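Local coordinates for protein family 88 glycosyl hydrolase (Bacteroides thetaiotaomicron, PDB 5NOA) that probably acts on plant arabinogalactan-type glycans, its fold and family pointing to unsaturated rhamnogalacturonyl hydrolases, though it was described as a polysaccharide lyase, at residues Tyr61-Met66 with Tyr77-Ser81; His97-Trp101 with Glu142-Tyr146. All coordinates share one frame; numbering follows the deposited sequence.

Contact 1 (Tyr61-Met66 with Tyr77-Ser81)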
ATOM      1  N   TYR A  61       6.501   5.390   1.764  1.00  6.76           N
ATOM      2  CA  TYR A  61       6.324   6.630   2.504  1.00  6.97           C
ATOM      3  C   TYR A  61       5.817   7.720   1.562  1.00  6.85           C
ATOM      4  O   TYR A  61       4.860   8.432   1.888  1.00  6.57           O
ATOM      5  CB  TYR A  61       7.620   7.089   3.223  1.00  7.15           C
ATOM      6  CG  TYR A  61       7.468   8.516   3.650  1.00  6.85           C
ATOM      7  CD1 TYR A  61       6.677   8.872   4.736  1.00  7.86           C
ATOM      8  CD2 TYR A  61       7.963   9.547   2.864  1.00  7.00           C
ATOM      9  CE1 TYR A  61       6.407  10.205   5.038  1.00  8.21           C
ATOM     10  CE2 TYR A  61       7.710  10.861   3.172  1.00  7.56           C
ATOM     11  CZ  TYR A  61       6.924  11.193   4.240  1.00  7.26           C
ATOM     12  OH  TYR A  61       6.657  12.531   4.491  1.00  9.36           O
ATOM     13  N   HIS A  62       6.453   7.872   0.403  1.00  6.53           N
ATOM     14  CA  HIS A  62       6.084   8.951  -0.499  1.00  6.59           C
ATOM     15  C   HIS A  62       4.663   8.834  -1.012  1.00  6.49           C
ATOM     16  O   HIS A  62       4.017   9.858  -1.239  1.00  7.28           O
ATOM     17  CB  HIS A  62       7.124   9.127  -1.613  1.00  6.38           C
ATOM     18  CG  HIS A  62       8.332   9.849  -1.123  1.00  6.39           C
ATOM     19  ND1 HIS A  62       8.351  11.226  -0.993  1.00  7.65           N
ATOM     20  CD2 HIS A  62       9.493   9.375  -0.593  1.00  6.78           C
ATOM     21  CE1 HIS A  62       9.489  11.557  -0.408  1.00  8.02           C
ATOM     22  NE2 HIS A  62      10.203  10.467  -0.161  1.00  7.87           N
ATOM     23  N   THR A  63       4.142   7.610  -1.151  1.00  7.20           N
ATOM     24  CA  THR A  63       2.745   7.480  -1.516  1.00  7.54           C
ATOM     25  C   THR A  63       1.844   8.102  -0.438  1.00  7.13           C
ATOM     26  O   THR A  63       0.810   8.703  -0.760  1.00  8.21           O
ATOM     27  CB  THR A  63       2.300   6.067  -1.900  1.00  7.97           C
ATOM     28  OG1 THR A  63       2.260   5.200  -0.757  1.00  8.60           O
ATOM     29  CG2 THR A  63       3.128   5.481  -2.963  1.00  8.44           C
ATOM     30  N   GLY A  64       2.222   7.954   0.820  1.00  6.55           N
ATOM     31  CA  GLY A  64       1.500   8.574   1.897  1.00  6.99           C
ATOM     32  C   GLY A  64       1.678  10.078   1.971  1.00  7.23           C
ATOM     33  O   GLY A  64       0.733  10.827   2.276  1.00  7.95           O
ATOM     34  N   ASN A  65       2.904  10.551   1.756  1.00  7.02           N
ATOM     35  CA  ASN A  65       3.152  11.991   1.721  1.00  7.20           C
ATOM     36  C   ASN A  65       2.329  12.669   0.616  1.00  7.41           C
ATOM     37  O   ASN A  65       1.751  13.732   0.838  1.00  7.91           O
ATOM     38  CB  ASN A  65       4.635  12.260   1.529  1.00  7.91           C
ATOM     39  CG  ASN A  65       4.951  13.743   1.574  1.00  7.68           C
ATOM     40  OD1 ASN A  65       4.582  14.423   2.531  1.00  8.68           O
ATOM     41  ND2 ASN A  65       5.614  14.253   0.537  1.00  9.22           N
ATOM     42  N   MET A  66       2.296  12.039  -0.557  1.00  7.56           N
ATOM     43  CA  MET A  66       1.503  12.571  -1.632  1.00  8.29           C
ATOM     44  C   MET A  66       0.038  12.620  -1.268  1.00  7.66           C
ATOM     45  O   MET A  66      -0.637  13.631  -1.554  1.00  8.44           O
ATOM     46  CB  MET A  66       1.734  11.839  -2.940  1.00  9.71           C
ATOM     47  CG  MET A  66       3.113  12.094  -3.542  1.00 12.57           C
ATOM     48  SD  MET A  66       3.626  13.827  -3.751  1.00 13.80           S
ATOM     49  CE  MET A  66       2.401  14.450  -4.887  1.00 16.25           C
ATOM     50  N   TYR A  77       5.070  19.549   1.861  1.00 10.42           N
ATOM     51  CA  TYR A  77       4.943  18.146   1.512  1.00  9.97           C
ATOM     52  C   TYR A  77       5.273  17.888   0.071  1.00  9.31           C
ATOM     53  O   TYR A  77       5.988  16.959  -0.259  1.00  9.78           O
ATOM     54  CB  TYR A  77       3.551  17.603   1.884  1.00  9.55           C
ATOM     55  CG  TYR A  77       3.206  17.695   3.370  1.00  9.79           C
ATOM     56  CD1 TYR A  77       4.158  17.907   4.340  1.00  9.49           C
ATOM     57  CD2 TYR A  77       1.906  17.518   3.787  1.00  9.65           C
ATOM     58  CE1 TYR A  77       3.829  17.987   5.682  1.00 10.81           C
ATOM     59  CE2 TYR A  77       1.545  17.589   5.126  1.00 10.58           C
ATOM     60  CZ  TYR A  77       2.508  17.830   6.079  1.00 10.59           C
ATOM     61  OH  TYR A  77       2.157  17.930   7.402  1.00 12.36           O
ATOM     62  N   LEU A  78       4.774  18.756  -0.796  1.00 10.14           N
ATOM     63  CA  LEU A  78       5.108  18.638  -2.223  1.00 10.48           C
ATOM     64  C   LEU A  78       6.608  18.768  -2.445  1.00 10.11           C
ATOM     65  O   LEU A  78       7.216  17.987  -3.169  1.00 11.20           O
ATOM     66  CB  LEU A  78       4.353  19.684  -3.026  1.00 10.97           C
ATOM     67  CG  LEU A  78       4.648  19.711  -4.529  1.00 12.79           C
ATOM     68  CD1 LEU A  78       4.323  18.362  -5.157  1.00 14.47           C
ATOM     69  CD2 LEU A  78       3.852  20.820  -5.190  1.00 13.80           C
ATOM     70  N   GLU A  79       7.205  19.747  -1.780  1.00 11.20           N
ATOM     71  CA  GLU A  79       8.628  19.947  -1.909  1.00 11.99           C
ATOM     72  C   GLU A  79       9.448  18.744  -1.461  1.00 10.94           C
ATOM     73  O   GLU A  79      10.472  18.424  -2.066  1.00 11.10           O
ATOM     74  CB  GLU A  79       9.063  21.231  -1.202  1.00 15.02           C
ATOM     75  CG  GLU A  79       8.512  22.483  -1.905  1.00 22.43           C
ATOM     76  CD  GLU A  79       8.661  22.485  -3.442  1.00 30.76           C
ATOM     77  OE1 GLU A  79       9.825  22.442  -3.915  1.00 34.55           O
ATOM     78  OE2 GLU A  79       7.611  22.540  -4.184  1.00 36.18           O
ATOM     79  N   TYR A  80       9.001  18.059  -0.423  1.00  9.74           N
ATOM     80  CA  TYR A  80       9.715  16.907   0.090  1.00  9.13           C
ATOM     81  C   TYR A  80       9.727  15.758  -0.908  1.00  9.13           C
ATOM     82  O   TYR A  80      10.762  15.153  -1.144  1.00 10.20           O
ATOM     83  CB  TYR A  80       9.080  16.480   1.415  1.00  8.96           C
ATOM     84  CG  TYR A  80       9.925  15.526   2.223  1.00  8.62           C
ATOM     85  CD1 TYR A  80      10.963  15.971   3.003  1.00  9.98           C
ATOM     86  CD2 TYR A  80       9.643  14.158   2.243  1.00  9.09           C
ATOM     87  CE1 TYR A  80      11.739  15.120   3.742  1.00 11.23           C
ATOM     88  CE2 TYR A  80      10.397  13.302   2.997  1.00 10.35           C
ATOM     89  CZ  TYR A  80      11.427  13.788   3.753  1.00 10.67           C
ATOM     90  OH  TYR A  80      12.167  12.903   4.522  1.00 14.20           O
ATOM     91  N   SER A  81       8.559  15.473  -1.509  1.00  8.61           N
ATOM     92  CA  SER A  81       8.532  14.438  -2.554  1.00  8.90           C
ATOM     93  C   SER A  81       9.297  14.846  -3.832  1.00  8.51           C
ATOM     94  O   SER A  81       9.963  14.009  -4.453  1.00  9.88           O
ATOM     95  CB  SER A  81       7.121  13.983  -2.878  1.00  9.58           C
ATOM     96  OG  SER A  81       6.600  13.170  -1.862  1.00  9.74           O
TER

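Contact 2 (His97-Trp101 with Glu142-Tyr146)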
ATOM      1  N   HIS A  97      21.059  -1.732 -19.115  1.00 12.50           N
ATOM      2  CA  HIS A  97      21.440  -2.974 -19.785  1.00 13.42           C
ATOM      3  C   HIS A  97      20.262  -3.954 -19.625  1.00 12.88           C
ATOM      4  O   HIS A  97      20.186  -4.771 -18.699  1.00 13.67           O
ATOM      5  CB  HIS A  97      22.684  -3.558 -19.094  1.00 14.78           C
ATOM      6  CG  HIS A  97      23.332  -4.719 -19.824  1.00 17.41           C
ATOM      7  ND1 HIS A  97      23.207  -5.020 -21.161  1.00 26.95           N
ATOM      8  CD2 HIS A  97      24.126  -5.678 -19.298  1.00 24.04           C
ATOM      9  CE1 HIS A  97      23.942  -6.083 -21.432  1.00 22.93           C
ATOM     10  NE2 HIS A  97      24.471  -6.529 -20.312  1.00 27.47           N
ATOM     11  N   LYS A  98      19.332  -3.854 -20.571  1.00 12.67           N
ATOM     12  CA  LYS A  98      18.081  -4.602 -20.500  1.00 14.51           C
ATOM     13  C   LYS A  98      18.300  -6.086 -20.374  1.00 14.82           C
ATOM     14  O   LYS A  98      17.516  -6.743 -19.696  1.00 16.59           O
ATOM     15  CB  LYS A  98      17.179  -4.300 -21.685  1.00 16.08           C
ATOM     16  CG  LYS A  98      16.609  -2.888 -21.638  1.00 17.84           C
ATOM     17  CD  LYS A  98      15.517  -2.729 -22.666  1.00 24.74           C
ATOM     18  CE  LYS A  98      15.000  -1.311 -22.715  1.00 25.80           C
ATOM     19  NZ  LYS A  98      15.825  -0.556 -23.683  1.00 31.82           N
ATOM     20  N   ALA A  99      19.360  -6.629 -20.981  1.00 16.92           N
ATOM     21  CA  ALA A  99      19.628  -8.084 -20.846  1.00 17.00           C
ATOM     22  C   ALA A  99      19.905  -8.503 -19.390  1.00 17.33           C
ATOM     23  O   ALA A  99      19.779  -9.672 -19.052  1.00 20.28           O
ATOM     24  CB  ALA A  99      20.778  -8.508 -21.747  1.00 18.99           C
ATOM     25  N   ASN A 100      20.383  -7.597 -18.562  1.00 15.64           N
ATOM     26  CA  ASN A 100      20.651  -7.864 -17.149  1.00 17.31           C
ATOM     27  C   ASN A 100      19.456  -7.542 -16.286  1.00 12.90           C
ATOM     28  O   ASN A 100      19.559  -7.782 -15.086  1.00 12.83           O
ATOM     29  CB  ASN A 100      21.892  -7.081 -16.658  1.00 20.08           C
ATOM     30  CG  ASN A 100      23.202  -7.826 -16.903  1.00 24.67           C
ATOM     31  OD1 ASN A 100      23.287  -8.725 -17.741  1.00 32.89           O
ATOM     32  ND2 ASN A 100      24.231  -7.429 -16.194  1.00 29.10           N
ATOM     33  N   TRP A 101      18.342  -7.018 -16.839  1.00 10.88           N
ATOM     34  CA  TRP A 101      17.219  -6.649 -15.985  1.00 10.51           C
ATOM     35  C   TRP A 101      16.555  -7.852 -15.369  1.00 10.23           C
ATOM     36  O   TRP A 101      16.289  -8.834 -16.029  1.00 11.38           O
ATOM     37  CB  TRP A 101      16.136  -5.813 -16.704  1.00  9.65           C
ATOM     38  CG  TRP A 101      16.587  -4.410 -17.110  1.00  9.06           C
ATOM     39  CD1 TRP A 101      17.806  -3.830 -16.861  1.00  8.81           C
ATOM     40  CD2 TRP A 101      15.783  -3.418 -17.717  1.00  9.45           C
ATOM     41  NE1 TRP A 101      17.817  -2.555 -17.353  1.00 10.33           N
ATOM     42  CE2 TRP A 101      16.579  -2.270 -17.854  1.00  9.83           C
ATOM     43  CE3 TRP A 101      14.450  -3.375 -18.176  1.00 10.14           C
ATOM     44  CZ2 TRP A 101      16.089  -1.082 -18.412  1.00 10.65           C
ATOM     45  CZ3 TRP A 101      13.974  -2.205 -18.732  1.00 11.25           C
ATOM     46  CH2 TRP A 101      14.791  -1.081 -18.872  1.00 11.15           C
ATOM     47  N   GLU A 142       9.539   3.970 -20.021  1.00  9.34           N
ATOM     48  CA  GLU A 142      10.520   3.105 -20.677  1.00 10.01           C
ATOM     49  C   GLU A 142      10.477   1.719 -20.041  1.00  9.37           C
ATOM     50  O   GLU A 142      10.411   0.710 -20.716  1.00 10.75           O
ATOM     51  CB  GLU A 142      11.929   3.695 -20.536  1.00 11.39           C
ATOM     52  CG  GLU A 142      13.000   2.795 -21.139  1.00 14.71           C
ATOM     53  CD  GLU A 142      14.432   3.166 -20.762  1.00 19.55           C
ATOM     54  OE1 GLU A 142      14.688   3.905 -19.768  1.00 19.36           O
ATOM     55  OE2 GLU A 142      15.336   2.661 -21.487  1.00 27.10           O
ATOM     56  N   VAL A 143      10.496   1.687 -18.716  1.00  8.61           N
ATOM     57  CA  VAL A 143      10.535   0.434 -18.001  1.00  8.45           C
ATOM     58  C   VAL A 143       9.245  -0.325 -18.158  1.00  8.03           C
ATOM     59  O   VAL A 143       9.266  -1.527 -18.506  1.00  8.11           O
ATOM     60  CB  VAL A 143      10.850   0.694 -16.510  1.00  8.04           C
ATOM     61  CG1 VAL A 143      10.636  -0.551 -15.683  1.00  8.01           C
ATOM     62  CG2 VAL A 143      12.278   1.209 -16.355  1.00  8.36           C
ATOM     63  N   MET A 144       8.108   0.327 -17.904  1.00  8.10           N
ATOM     64  CA  MET A 144       6.864  -0.443 -17.947  1.00  8.37           C
ATOM     65  C   MET A 144       6.492  -0.891 -19.357  1.00  7.87           C
ATOM     66  O   MET A 144       5.983  -1.985 -19.549  1.00  8.72           O
ATOM     67  CB  MET A 144       5.702   0.337 -17.316  1.00  9.67           C
ATOM     68  CG  MET A 144       5.890   0.738 -15.854  1.00 10.34           C
ATOM     69  SD  MET A 144       6.612  -0.525 -14.759  1.00  9.78           S
ATOM     70  CE  MET A 144       5.384  -1.825 -14.835  1.00 11.67           C
ATOM     71  N   GLU A 145       6.776  -0.048 -20.345  1.00  8.19           N
ATOM     72  CA  GLU A 145       6.505  -0.405 -21.731  1.00  9.20           C
ATOM     73  C   GLU A 145       7.415  -1.540 -22.211  1.00  8.75           C
ATOM     74  O   GLU A 145       6.950  -2.421 -22.932  1.00 10.96           O
ATOM     75  CB  GLU A 145       6.475   0.831 -22.616  1.00 10.37           C
ATOM     76  CG  GLU A 145       5.286   1.718 -22.213  1.00 11.74           C
ATOM     77  CD  GLU A 145       5.305   3.177 -22.647  1.00 12.46           C
ATOM     78  OE1 GLU A 145       6.098   3.545 -23.554  1.00 14.58           O
ATOM     79  OE2 GLU A 145       4.503   3.983 -22.069  1.00 12.65           O
ATOM     80  N   TYR A 146       8.686  -1.571 -21.784  1.00  8.73           N
ATOM     81  CA  TYR A 146       9.507  -2.734 -22.066  1.00  7.78           C
ATOM     82  C   TYR A 146       8.927  -3.973 -21.373  1.00  8.50           C
ATOM     83  O   TYR A 146       8.748  -5.032 -21.977  1.00  9.35           O
ATOM     84  CB  TYR A 146      10.957  -2.528 -21.619  1.00  9.31           C
ATOM     85  CG  TYR A 146      11.746  -3.807 -21.790  1.00 10.33           C
ATOM     86  CD1 TYR A 146      12.132  -4.239 -23.064  1.00 12.15           C
ATOM     87  CD2 TYR A 146      12.056  -4.615 -20.703  1.00 10.63           C
ATOM     88  CE1 TYR A 146      12.788  -5.448 -23.223  1.00 13.82           C
ATOM     89  CE2 TYR A 146      12.739  -5.800 -20.862  1.00 11.86           C
ATOM     90  CZ  TYR A 146      13.103  -6.224 -22.114  1.00 13.00           C
ATOM     91  OH  TYR A 146      13.776  -7.411 -22.279  1.00 15.65           O
TER

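Contact 1 (Tyr61-Met66 with Tyr77-Ser81)
Ser81 OG is held by two groups of the facing helix, the imidazole of His62 and the amide of Asn65, and so ties helix 56-72 to helix 75-87. His62 ND1 meets it at 2.8 Å in a nearly straight bond, at the edge of the imidazole and in its plane; either atom could supply the proton. Asn65 ND2 donates to the same oxygen, also at 2.8 Å, with the hydroxyl lying in the plane of the amide. The other hydrogen of ND2 goes to Tyr77 O, 2.8 Å away, a carbonyl that also accepts from Ser81 N; the two donors arrive from opposite faces of its plane. With CG anti to the backbone N (chi1 -176°), Asn65 extends its amide across to the partner helix, and Asn41 ND2 binds its OD1, which helps to fix the amide's rotation. Beside this network lies an aromatic cluster: the Tyr80 ring meets the rings of Tyr61 and His62 rim to rim, with Tyr61 CE2 3.6 Å from Tyr80 CE2. Tyr61 CD2 also sits over the centre of the imidazole. Met66 SD packs 3.6 Å from Ser81 CB. The short segments run antiparallel at 153°, their axes 9.7 Å apart, as in the helical hairpins from which the (alpha/alpha)6 barrel of glycoside hydrolase family 88 is built.

Contact 2 (His97-Trp101 with Glu142-Tyr146)
Lys98 sets CD over one face of the Tyr146 ring, toward its rim, a CH-pi contact in which CD lies 3.9 Å from the ring centroid. The two side chains slide past each other in opposite directions. Tyr146 reaches out to meet the lysine because its CG stands anti to the backbone N (chi1 174°). The aromatic partner of Tyr146 is Trp101, in an oblique pair whose six-membered ring is turned 88° from the tyrosine plane; Trp101 CZ3 comes within 3.7 Å of Tyr146 CD2, while the lysine is nearest to CD1. Apolar packing continues to Val143, where CG2 is 4.2 Å from Trp101 CH2. The charge pair is a loose one: Lys98 NZ to Glu142 OE2 is long at 3.9 Å, and Glu142 OE1 pairs with Arg139. An alanine in place of Tyr146 would remove the ring and is likely to leave the lysine chain and the indole of Trp101 without their shared packing surface. Ser95 O holds the indole through NE1, and Val112 touches both Trp101 and Val143. Through Lys98 and Trp101 the short 3-10 turn 98-100 and the residue after it pack against helix 135-149, whose Val143 also meets Phe121 of helix 120-130.

How the contacts relate
The pair illustrates how chemistry follows place in a fold. Contact 1 is buried, about 14 Å from the centre of the chain, and joins two successive helices; contact 2 is partly buried, lies about 24 Å out, and fastens a loop to a helix. No helix is shared, and the two centres are about 27 Å apart, with nearest atoms about 14 Å from one another. Both contain aromatic rings, but only contact 1 adds short hydrogen bonds between its segments, of side chains to one another and to a backbone carbonyl; contact 2 has aliphatic and aromatic packing with a long charge pair beside it. Helix 120-130 lies beside both, touching His62 in contact 1 and Val143 in contact 2.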